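PDB 5BN3: V-type ATP synthase alpha chain from Nanoarchaeum equitans Kin4-M, which is the A subunit of a V-type ATP synthase, an alpha/beta-family P-loop protein modelled here with ADP and magnesium ions. Local coordinates for residues D208-I213 with E447-L452; I442-E447 with E508-I513; K453-L458 with I483-F488. All coordinates share one frame; numbering follows the deposited sequence.

Contact 1 (D208-I213 with E447-L452); sequences DIMFPI and EFFAIL
Phe448 meets the methyl end of Met210, with its CD2 atom 4.1 Å from Met210 CE. The two side chains cross at about a right angle. Met210 gets there because its chain bends at chi2 (-73°) and again at chi3, which brings CE round to the Phe448 ring and leaves the sulfur over the Phe449 ring.

Phe449 carries most of the contact. Its ring meets two residues of 208-213, one over a face and at the edge, the other at the edge alone. Met210 SD sits over one face, offset toward the rim, 4.3 Å from the Phe449 ring centroid and 24° off the ring normal. This is a Met-aromatic contact. At the edge, in the ring plane, Phe449 CZ comes 3.5 Å from the backbone atom Met210 O. The same edge faces Phe211, with Phe449 CE1 3.7 Å from Phe211 CZ. The two rings form an offset edge-to-face pair, planes at 76° and centroids 5.5 Å apart, in which Phe449 supplies the edge. No hydrogen bond links the two segments. Leu452, one turn further on, points toward 208-213 but rests on Tyr419 and Leu489.

The contact joins two parts of the fold. Residues 208-213 form the end of helix 205-210 and the turn after it, in the nucleotide-binding domain. Residues 447-452 belong to helix 441-458 of the C-terminal domain. Helix 472-489 backs the joint, where Phe488 packs edge-to-face with Phe448. Helix 503-523 adds Ile513 against Phe448, and helix 427-437 covers Pro212 with Trp427 and Val430.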
loop_
_atom_site.group_PDB
_atom_site.type_symbol
_atom_site.label_atom_id
_atom_site.label_comp_id
_atom_site.label_asym_id
_atom_site.label_seq_id
_atom_site.Cartn_x
_atom_site.Cartn_y
_atom_site.Cartn_z
ATOM N N ASP A 208 -27.173 5.531 26.131
ATOM C CA ASP A 208 -27.458 5.886 27.522
ATOM C C ASP A 208 -27.019 4.820 28.525
ATOM O O ASP A 208 -26.644 5.139 29.652
ATOM C CB ASP A 208 -28.946 6.213 27.706
ATOM C CG ASP A 208 -29.355 7.490 26.997
ATOM O OD1 ASP A 208 -28.461 8.281 26.631
ATOM O OD2 ASP A 208 -30.574 7.707 26.813
ATOM N N ILE A 209 -27.058 3.558 28.111
ATOM C CA ILE A 209 -26.726 2.461 29.013
ATOM C C ILE A 209 -25.415 1.776 28.645
ATOM O O ILE A 209 -24.535 1.601 29.490
ATOM C CB ILE A 209 -27.843 1.401 29.040
ATOM C CG1 ILE A 209 -29.177 2.046 29.409
ATOM C CG2 ILE A 209 -27.506 0.305 30.028
ATOM C CD1 ILE A 209 -29.195 2.676 30.790
ATOM N N MET A 210 -25.287 1.392 27.379
ATOM C CA MET A 210 -24.131 0.626 26.932
ATOM C C MET A 210 -22.838 1.441 26.916
ATOM O O MET A 210 -21.844 1.034 27.515
ATOM C CB MET A 210 -24.405 0.011 25.558
ATOM C CG MET A 210 -25.631 -0.891 25.511
ATOM S SD MET A 210 -25.367 -2.470 26.349
ATOM C CE MET A 210 -26.240 -2.186 27.880
ATOM N N PHE A 211 -22.850 2.591 26.245
ATOM C CA PHE A 211 -21.637 3.407 26.133
ATOM C C PHE A 211 -21.840 4.880 26.498
ATOM O O PHE A 211 -21.507 5.763 25.706
ATOM C CB PHE A 211 -21.069 3.300 24.711
ATOM C CG PHE A 211 -20.928 1.881 24.219
ATOM C CD1 PHE A 211 -19.852 1.102 24.613
ATOM C CD2 PHE A 211 -21.872 1.330 23.363
ATOM C CE1 PHE A 211 -19.718 -0.203 24.165
ATOM C CE2 PHE A 211 -21.744 0.026 22.911
ATOM C CZ PHE A 211 -20.665 -0.740 23.314
ATOM N N PRO A 212 -22.345 5.155 27.713
ATOM C CA PRO A 212 -22.661 6.550 28.034
ATOM C C PRO A 212 -21.423 7.387 28.325
ATOM O O PRO A 212 -20.405 6.850 28.762
ATOM C CB PRO A 212 -23.500 6.426 29.309
ATOM C CG PRO A 212 -22.961 5.209 29.977
ATOM C CD PRO A 212 -22.601 4.258 28.857
ATOM N N ILE A 213 -21.512 8.688 28.068
ATOM C CA ILE A 213 -20.498 9.627 28.525
ATOM C C ILE A 213 -21.105 10.526 29.593
ATOM O O ILE A 213 -22.324 10.544 29.783
ATOM C CB ILE A 213 -19.956 10.510 27.381
ATOM C CG1 ILE A 213 -21.082 11.314 26.728
ATOM C CG2 ILE A 213 -19.258 9.669 26.349
ATOM C CD1 ILE A 213 -20.594 12.250 25.627
ATOM N N GLU A 447 -24.484 -8.237 31.934
ATOM C CA GLU A 447 -25.150 -9.413 31.391
ATOM C C GLU A 447 -25.402 -9.261 29.892
ATOM O O GLU A 447 -25.191 -10.198 29.118
ATOM C CB GLU A 447 -26.469 -9.621 32.135
ATOM C CG GLU A 447 -27.171 -10.936 31.872
ATOM C CD GLU A 447 -28.433 -11.078 32.702
ATOM O OE1 GLU A 447 -29.531 -10.808 32.170
ATOM O OE2 GLU A 447 -28.328 -11.450 33.892
ATOM N N PHE A 448 -25.857 -8.078 29.487
ATOM C CA PHE A 448 -26.085 -7.789 28.074
ATOM C C PHE A 448 -24.786 -7.901 27.280
ATOM O O PHE A 448 -24.754 -8.510 26.212
ATOM C CB PHE A 448 -26.698 -6.394 27.894
ATOM C CG PHE A 448 -28.193 -6.348 28.094
ATOM C CD1 PHE A 448 -28.865 -7.393 28.714
ATOM C CD2 PHE A 448 -28.925 -5.259 27.645
ATOM C CE1 PHE A 448 -30.241 -7.346 28.888
ATOM C CE2 PHE A 448 -30.301 -5.207 27.818
ATOM C CZ PHE A 448 -30.958 -6.252 28.441
ATOM N N PHE A 449 -23.717 -7.314 27.808
ATOM C CA PHE A 449 -22.411 -7.385 27.161
ATOM C C PHE A 449 -21.920 -8.826 27.060
ATOM O O PHE A 449 -21.357 -9.227 26.043
ATOM C CB PHE A 449 -21.391 -6.539 27.926
ATOM C CG PHE A 449 -21.391 -5.084 27.539
ATOM C CD1 PHE A 449 -20.947 -4.688 26.286
ATOM C CD2 PHE A 449 -21.810 -4.111 28.436
ATOM C CE1 PHE A 449 -20.934 -3.351 25.926
ATOM C CE2 PHE A 449 -21.799 -2.771 28.083
ATOM C CZ PHE A 449 -21.361 -2.391 26.827
ATOM N N ALA A 450 -22.139 -9.600 28.119
ATOM C CA ALA A 450 -21.707 -10.996 28.149
ATOM C C ALA A 450 -22.430 -11.847 27.107
ATOM O O ALA A 450 -21.823 -12.708 26.469
ATOM C CB ALA A 450 -21.900 -11.581 29.542
ATOM N N ILE A 451 -23.727 -11.604 26.942
ATOM C CA ILE A 451 -24.540 -12.351 25.984
ATOM C C ILE A 451 -24.191 -11.994 24.538
ATOM O O ILE A 451 -24.053 -12.876 23.688
ATOM C CB ILE A 451 -26.050 -12.125 26.248
ATOM C CG1 ILE A 451 -26.463 -12.793 27.563
ATOM C CG2 ILE A 451 -26.891 -12.657 25.103
ATOM C CD1 ILE A 451 -27.854 -12.413 28.032
ATOM N N LEU A 452 -24.048 -10.699 24.263
ATOM C CA LEU A 452 -23.684 -10.228 22.929
ATOM C C LEU A 452 -22.307 -10.742 22.511
ATOM O O LEU A 452 -22.085 -11.069 21.345
ATOM C CB LEU A 452 -23.722 -8.698 22.877
ATOM C CG LEU A 452 -25.103 -8.063 23.058
ATOM C CD1 LEU A 452 -24.999 -6.563 23.280
ATOM C CD2 LEU A 452 -25.974 -8.357 21.855
#

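Contact 2 (I442-E447 with E508-I513); sequences IEIREE and ELMRII
Arg445 and Arg511 bring the flat groups, but both touch the opposite helix through their backbones. The Arg445 guanidinium makes a cation-pi contact with Trp427. Its NE and NH2 are hydrogen-bonded to the carbonyl oxygens of Ile209 and Met210, so its polar end is turned to the nucleotide-binding domain. The Arg511 guanidinium has Glu508 OE2 at its edge, in its plane. That bond is weak: Arg511 NH1 to Glu508 OE2 is 3.4 Å. It is a salt bridge along one face of helix 503-523 and does not cross to 442-447.

Between the helices the contact is apolar. Ile444 CG2 lies 3.9 Å from Met510 CE and 3.8 Å from Met510 O, so the methyl branch touches both the end of the thioether and the backbone. Ile444 CB is also close, 4.0 Å from Met510 CE. The Met510 chain is extended at chi2 and turns at chi3 (64°). The turn brings CE across to Ile444 and to the backbone of the next residue, with Arg445 N 4.1 Å from Met510 CE. The other branch of Ile444 ends in CD1, 4.0 Å from Met510 O, and also brushes the backbone of Arg511.

This is a helix-helix crossing inside the C-terminal helical domain. The short segment axes approach to 10.4 Å at a crossing angle of 68°, so the contact is local, centred on Ile444 and Met510. Phe488 of helix 472-489 packs against Met510 and Ile513. Helix 552-562 lies against Glu508, Leu509 and Ile512. At the next turn, Glu447 OE1 is hydrogen-bonded to His514 ND1. Glu446 makes a weak hydrogen bond to Asn313 of a neighbouring subunit, the NEQ263 chain.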
loop_
_atom_site.group_PDB
_atom_site.type_symbol
_atom_site.label_atom_id
_atom_site.label_comp_id
_atom_site.label_asym_id
_atom_site.label_seq_id
_atom_site.Cartn_x
_atom_site.Cartn_y
_atom_site.Cartn_z
ATOM N N ILE A 442 -26.519 -2.162 36.699
ATOM C CA ILE A 442 -25.095 -2.444 36.526
ATOM C C ILE A 442 -24.872 -3.925 36.208
ATOM O O ILE A 442 -24.091 -4.265 35.318
ATOM C CB ILE A 442 -24.260 -2.008 37.759
ATOM C CG1 ILE A 442 -24.169 -0.481 37.830
ATOM C CG2 ILE A 442 -22.862 -2.597 37.706
ATOM C CD1 ILE A 442 -23.152 0.032 38.836
ATOM N N GLU A 443 -25.574 -4.802 36.922
ATOM C CA GLU A 443 -25.483 -6.237 36.660
ATOM C C GLU A 443 -26.062 -6.607 35.295
ATOM O O GLU A 443 -25.473 -7.397 34.558
ATOM C CB GLU A 443 -26.198 -7.042 37.749
ATOM C CG GLU A 443 -26.128 -8.550 37.522
ATOM C CD GLU A 443 -27.164 -9.324 38.312
ATOM O OE1 GLU A 443 -28.044 -8.688 38.930
ATOM O OE2 GLU A 443 -27.101 -10.573 38.311
ATOM N N ILE A 444 -27.223 -6.042 34.973
ATOM C CA ILE A 444 -27.902 -6.343 33.715
ATOM C C ILE A 444 -27.090 -5.852 32.516
ATOM O O ILE A 444 -27.050 -6.507 31.471
ATOM C CB ILE A 444 -29.329 -5.742 33.687
ATOM C CG1 ILE A 444 -30.159 -6.287 34.854
ATOM C CG2 ILE A 444 -30.022 -6.062 32.380
ATOM C CD1 ILE A 444 -31.536 -5.659 34.981
ATOM N N ARG A 445 -26.435 -4.704 32.674
ATOM C CA ARG A 445 -25.555 -4.169 31.640
ATOM C C ARG A 445 -24.423 -5.148 31.349
ATOM O O ARG A 445 -24.151 -5.463 30.191
ATOM C CB ARG A 445 -24.990 -2.811 32.069
ATOM C CG ARG A 445 -24.063 -2.156 31.051
ATOM C CD ARG A 445 -23.642 -0.768 31.517
ATOM N NE ARG A 445 -22.671 -0.143 30.619
ATOM C CZ ARG A 445 -21.355 -0.201 30.791
ATOM N NH1 ARG A 445 -20.848 -0.858 31.824
ATOM N NH2 ARG A 445 -20.544 0.396 29.929
ATOM N N GLU A 446 -23.775 -5.633 32.406
ATOM C CA GLU A 446 -22.718 -6.635 32.278
ATOM C C GLU A 446 -23.246 -7.892 31.603
ATOM O O GLU A 446 -22.552 -8.531 30.812
ATOM C CB GLU A 446 -22.160 -7.003 33.656
ATOM C CG GLU A 446 -21.248 -5.962 34.277
ATOM C CD GLU A 446 -20.701 -6.407 35.621
ATOM O OE1 GLU A 446 -21.304 -7.311 36.240
ATOM O OE2 GLU A 446 -19.667 -5.857 36.057
ATOM N N GLU A 447 -24.484 -8.237 31.934
ATOM C CA GLU A 447 -25.150 -9.413 31.391
ATOM C C GLU A 447 -25.402 -9.261 29.892
ATOM O O GLU A 447 -25.191 -10.198 29.118
ATOM C CB GLU A 447 -26.469 -9.621 32.135
ATOM C CG GLU A 447 -27.171 -10.936 31.872
ATOM C CD GLU A 447 -28.433 -11.078 32.702
ATOM O OE1 GLU A 447 -29.531 -10.808 32.170
ATOM O OE2 GLU A 447 -28.328 -11.450 33.892
ATOM N N GLU A 508 -37.061 -0.361 32.192
ATOM C CA GLU A 508 -38.100 -1.388 32.163
ATOM C C GLU A 508 -37.831 -2.459 31.114
ATOM O O GLU A 508 -38.093 -3.638 31.347
ATOM C CB GLU A 508 -39.478 -0.763 31.935
ATOM C CG GLU A 508 -40.077 -0.136 33.180
ATOM C CD GLU A 508 -40.259 -1.138 34.305
ATOM O OE1 GLU A 508 -40.933 -2.167 34.085
ATOM O OE2 GLU A 508 -39.724 -0.900 35.408
ATOM N N LEU A 509 -37.308 -2.042 29.965
ATOM C CA LEU A 509 -36.917 -2.980 28.920
ATOM C C LEU A 509 -35.812 -3.914 29.402
ATOM O O LEU A 509 -35.859 -5.118 29.151
ATOM C CB LEU A 509 -36.463 -2.233 27.663
ATOM C CG LEU A 509 -37.554 -1.862 26.658
ATOM C CD1 LEU A 509 -36.974 -1.098 25.478
ATOM C CD2 LEU A 509 -38.253 -3.118 26.184
ATOM N N MET A 510 -34.824 -3.355 30.094
ATOM C CA MET A 510 -33.722 -4.145 30.640
ATOM C C MET A 510 -34.238 -5.147 31.672
ATOM O O MET A 510 -33.798 -6.296 31.708
ATOM C CB MET A 510 -32.667 -3.231 31.279
ATOM C CG MET A 510 -32.053 -2.212 30.330
ATOM S SD MET A 510 -30.843 -1.123 31.117
ATOM C CE MET A 510 -29.586 -2.314 31.577
ATOM N N ARG A 511 -35.179 -4.704 32.499
ATOM C CA ARG A 511 -35.720 -5.534 33.573
ATOM C C ARG A 511 -36.543 -6.714 33.065
ATOM O O ARG A 511 -36.426 -7.821 33.586
ATOM C CB ARG A 511 -36.549 -4.682 34.539
ATOM C CG ARG A 511 -35.706 -3.866 35.507
ATOM C CD ARG A 511 -36.559 -2.960 36.375
ATOM N NE ARG A 511 -35.752 -2.266 37.374
ATOM C CZ ARG A 511 -36.088 -1.114 37.946
ATOM N NH1 ARG A 511 -37.222 -0.513 37.613
ATOM N NH2 ARG A 511 -35.286 -0.562 38.844
ATOM N N ILE A 512 -37.364 -6.482 32.046
ATOM C CA ILE A 512 -38.198 -7.546 31.492
ATOM C C ILE A 512 -37.376 -8.550 30.676
ATOM O O ILE A 512 -37.671 -9.747 30.676
ATOM C CB ILE A 512 -39.386 -6.980 30.673
ATOM C CG1 ILE A 512 -40.351 -8.097 30.270
ATOM C CG2 ILE A 512 -38.900 -6.225 29.446
ATOM C CD1 ILE A 512 -40.915 -8.861 31.445
ATOM N N ILE A 513 -36.336 -8.065 30.003
ATOM C CA ILE A 513 -35.415 -8.938 29.282
ATOM C C ILE A 513 -34.642 -9.809 30.274
ATOM O O ILE A 513 -34.498 -11.016 30.077
ATOM C CB ILE A 513 -34.419 -8.126 28.417
ATOM C CG1 ILE A 513 -35.137 -7.494 27.222
ATOM C CG2 ILE A 513 -33.295 -9.010 27.914
ATOM C CD1 ILE A 513 -34.251 -6.583 26.390
#

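Contact 3 (K453-L458 with I483-F488); sequences KRESEL and IIREGF
Glu455 and Arg485 make the whole of this contact, a two-pronged salt bridge between helices whose backbones stay well apart. Even the nearest pair of CA atoms, those of Glu455 and Arg485, is 10.9 Å apart. The side chains come from opposite directions. Glu455 is extended, with CG trans to the backbone N (chi1 176°), and its carboxylate reaches well out from helix 441-458. Arg485 bends at chi3 (-73°), which presents the guanidinium side-on.

The tight part is the pair of bonds. Arg485 NE donates to Glu455 OE1 at 3.1 Å, and Arg485 NH2 donates to Glu455 OE2 at 2.8 Å. Each carboxylate oxygen is met on its syn side, by a nitrogen tilted out of the carboxylate plane. Both bonds are fairly straight and stay near the guanidinium plane, though the two flat groups are turned 37° from each other. Two bonds to two oxygens hold both groups against rotation.

The bridge ties helix 441-458 to helix 472-489 in the C-terminal helical domain. Glu455 is buried and also packs on Leu478. Arg485 rests on Leu452 and on the loop residues His413 and Tyr419. The Arg485 side chain is about 14 Å from the bound ADP.

The looser flank of 453-458 holds partly exposed residues that do not meet 483-488. There Lys453 forms a salt bridge with Asp308 of a neighbouring subunit, the NEQ263 chain, and Glu457 packs on Lys312 of that same subunit.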
loop_
_atom_site.group_PDB
_atom_site.type_symbol
_atom_site.label_atom_id
_atom_site.label_comp_id
_atom_site.label_asym_id
_atom_site.label_seq_id
_atom_site.Cartn_x
_atom_site.Cartn_y
_atom_site.Cartn_z
ATOM N N LYS A 453 -21.389 -10.813 23.471
ATOM C CA LYS A 453 -20.048 -11.331 23.216
ATOM C C LYS A 453 -20.087 -12.832 22.941
ATOM O O LYS A 453 -19.452 -13.313 22.004
ATOM C CB LYS A 453 -19.123 -11.030 24.400
ATOM C CG LYS A 453 -17.736 -11.666 24.308
ATOM C CD LYS A 453 -16.952 -11.163 23.095
ATOM C CE LYS A 453 -15.528 -11.712 23.093
ATOM N NZ LYS A 453 -14.724 -11.182 21.957
ATOM N N ARG A 454 -20.844 -13.561 23.757
ATOM C CA ARG A 454 -20.963 -15.010 23.606
ATOM C C ARG A 454 -21.630 -15.369 22.282
ATOM O O ARG A 454 -21.206 -16.300 21.600
ATOM C CB ARG A 454 -21.746 -15.614 24.776
ATOM C CG ARG A 454 -21.728 -17.139 24.817
ATOM C CD ARG A 454 -20.401 -17.666 25.352
ATOM N NE ARG A 454 -20.238 -19.104 25.143
ATOM C CZ ARG A 454 -19.471 -19.634 24.197
ATOM N NH1 ARG A 454 -18.795 -18.843 23.374
ATOM N NH2 ARG A 454 -19.373 -20.950 24.072
ATOM N N GLU A 455 -22.672 -14.624 21.921
ATOM C CA GLU A 455 -23.329 -14.799 20.629
ATOM C C GLU A 455 -22.333 -14.585 19.494
ATOM O O GLU A 455 -22.330 -15.324 18.509
ATOM C CB GLU A 455 -24.508 -13.829 20.483
ATOM C CG GLU A 455 -25.185 -13.882 19.116
ATOM C CD GLU A 455 -26.305 -12.866 18.964
ATOM O OE1 GLU A 455 -26.087 -11.676 19.281
ATOM O OE2 GLU A 455 -27.407 -13.259 18.520
ATOM N N SER A 456 -21.481 -13.576 19.644
ATOM C CA SER A 456 -20.458 -13.279 18.651
ATOM C C SER A 456 -19.476 -14.439 18.491
ATOM O O SER A 456 -19.111 -14.804 17.372
ATOM C CB SER A 456 -19.709 -12.005 19.037
ATOM O OG SER A 456 -18.680 -11.723 18.108
ATOM N N GLU A 457 -19.053 -15.012 19.615
ATOM C CA GLU A 457 -18.154 -16.162 19.610
ATOM C C GLU A 457 -18.777 -17.354 18.891
ATOM O O GLU A 457 -18.074 -18.156 18.280
ATOM C CB GLU A 457 -17.800 -16.570 21.044
ATOM C CG GLU A 457 -17.013 -15.534 21.835
ATOM C CD GLU A 457 -16.878 -15.908 23.302
ATOM O OE1 GLU A 457 -17.411 -16.967 23.701
ATOM O OE2 GLU A 457 -16.242 -15.142 24.056
ATOM N N LEU A 458 -20.102 -17.459 18.965
ATOM C CA LEU A 458 -20.821 -18.624 18.450
ATOM C C LEU A 458 -21.122 -18.568 16.950
ATOM O O LEU A 458 -21.294 -19.607 16.313
ATOM C CB LEU A 458 -22.122 -18.832 19.235
ATOM C CG LEU A 458 -21.995 -19.314 20.682
ATOM C CD1 LEU A 458 -23.340 -19.306 21.388
ATOM C CD2 LEU A 458 -21.401 -20.705 20.717
ATOM N N ILE A 483 -32.980 -10.958 21.065
ATOM C CA ILE A 483 -33.908 -10.138 21.838
ATOM C C ILE A 483 -33.284 -8.794 22.215
ATOM O O ILE A 483 -33.926 -7.748 22.113
ATOM C CB ILE A 483 -34.362 -10.867 23.121
ATOM C CG1 ILE A 483 -35.124 -12.148 22.767
ATOM C CG2 ILE A 483 -35.242 -9.968 23.971
ATOM C CD1 ILE A 483 -35.579 -12.935 23.977
ATOM N N ILE A 484 -32.029 -8.833 22.653
ATOM C CA ILE A 484 -31.307 -7.621 23.022
ATOM C C ILE A 484 -31.081 -6.729 21.800
ATOM O O ILE A 484 -31.270 -5.512 21.868
ATOM C CB ILE A 484 -29.959 -7.966 23.699
ATOM C CG1 ILE A 484 -30.208 -8.648 25.049
ATOM C CG2 ILE A 484 -29.114 -6.717 23.889
ATOM C CD1 ILE A 484 -29.005 -9.387 25.606
ATOM N N ARG A 485 -30.689 -7.336 20.683
ATOM C CA ARG A 485 -30.448 -6.589 19.451
ATOM C C ARG A 485 -31.726 -5.987 18.868
ATOM O O ARG A 485 -31.771 -4.793 18.572
ATOM C CB ARG A 485 -29.748 -7.470 18.409
ATOM C CG ARG A 485 -28.269 -7.715 18.694
ATOM C CD ARG A 485 -27.595 -8.528 17.591
ATOM N NE ARG A 485 -27.978 -9.938 17.612
ATOM C CZ ARG A 485 -28.884 -10.481 16.805
ATOM N NH1 ARG A 485 -29.503 -9.733 15.903
ATOM N NH2 ARG A 485 -29.168 -11.772 16.896
ATOM N N GLU A 486 -32.763 -6.806 18.713
ATOM C CA GLU A 486 -33.996 -6.361 18.061
ATOM C C GLU A 486 -34.959 -5.620 18.987
ATOM O O GLU A 486 -35.808 -4.861 18.521
ATOM C CB GLU A 486 -34.718 -7.545 17.397
ATOM C CG GLU A 486 -33.974 -8.161 16.219
ATOM C CD GLU A 486 -34.747 -9.294 15.561
ATOM O OE1 GLU A 486 -35.865 -9.608 16.023
ATOM O OE2 GLU A 486 -34.235 -9.872 14.579
ATOM N N GLY A 487 -34.833 -5.839 20.293
ATOM C CA GLY A 487 -35.761 -5.251 21.244
ATOM C C GLY A 487 -35.200 -4.130 22.098
ATOM O O GLY A 487 -35.961 -3.365 22.690
ATOM N N PHE A 488 -33.875 -4.022 22.163
ATOM C CA PHE A 488 -33.241 -3.022 23.019
ATOM C C PHE A 488 -32.274 -2.102 22.268
ATOM O O PHE A 488 -32.405 -0.878 22.319
ATOM C CB PHE A 488 -32.519 -3.707 24.182
ATOM C CG PHE A 488 -31.938 -2.752 25.179
ATOM C CD1 PHE A 488 -32.758 -2.092 26.080
ATOM C CD2 PHE A 488 -30.572 -2.519 25.223
ATOM C CE1 PHE A 488 -32.228 -1.211 27.002
ATOM C CE2 PHE A 488 -30.036 -1.640 26.144
ATOM C CZ PHE A 488 -30.865 -0.984 27.035
#

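How the contacts relate
All three contacts use helix 441-458, at successive levels. Contact 2 lies nearest its start, contact 1 in the middle and contact 3 at its end. Contact 1 is the buried one, built of aromatic rings and sulfur. Only it pairs a segment of the nucleotide-binding domain with one of the C-terminal domain. Contacts 2 and 3 pair two helices of the latter and are only partly buried, though Arg445 of contact 2 also reaches across. Contact 2 is apolar, while contact 3 is a charged, doubly hydrogen-bonded pair. Contacts 1 and 2 are about 9 Å apart, centre to centre. Contacts 2 and 3 also meet directly, as Leu509 CD1 lies 3.7 Å from Gly487 O.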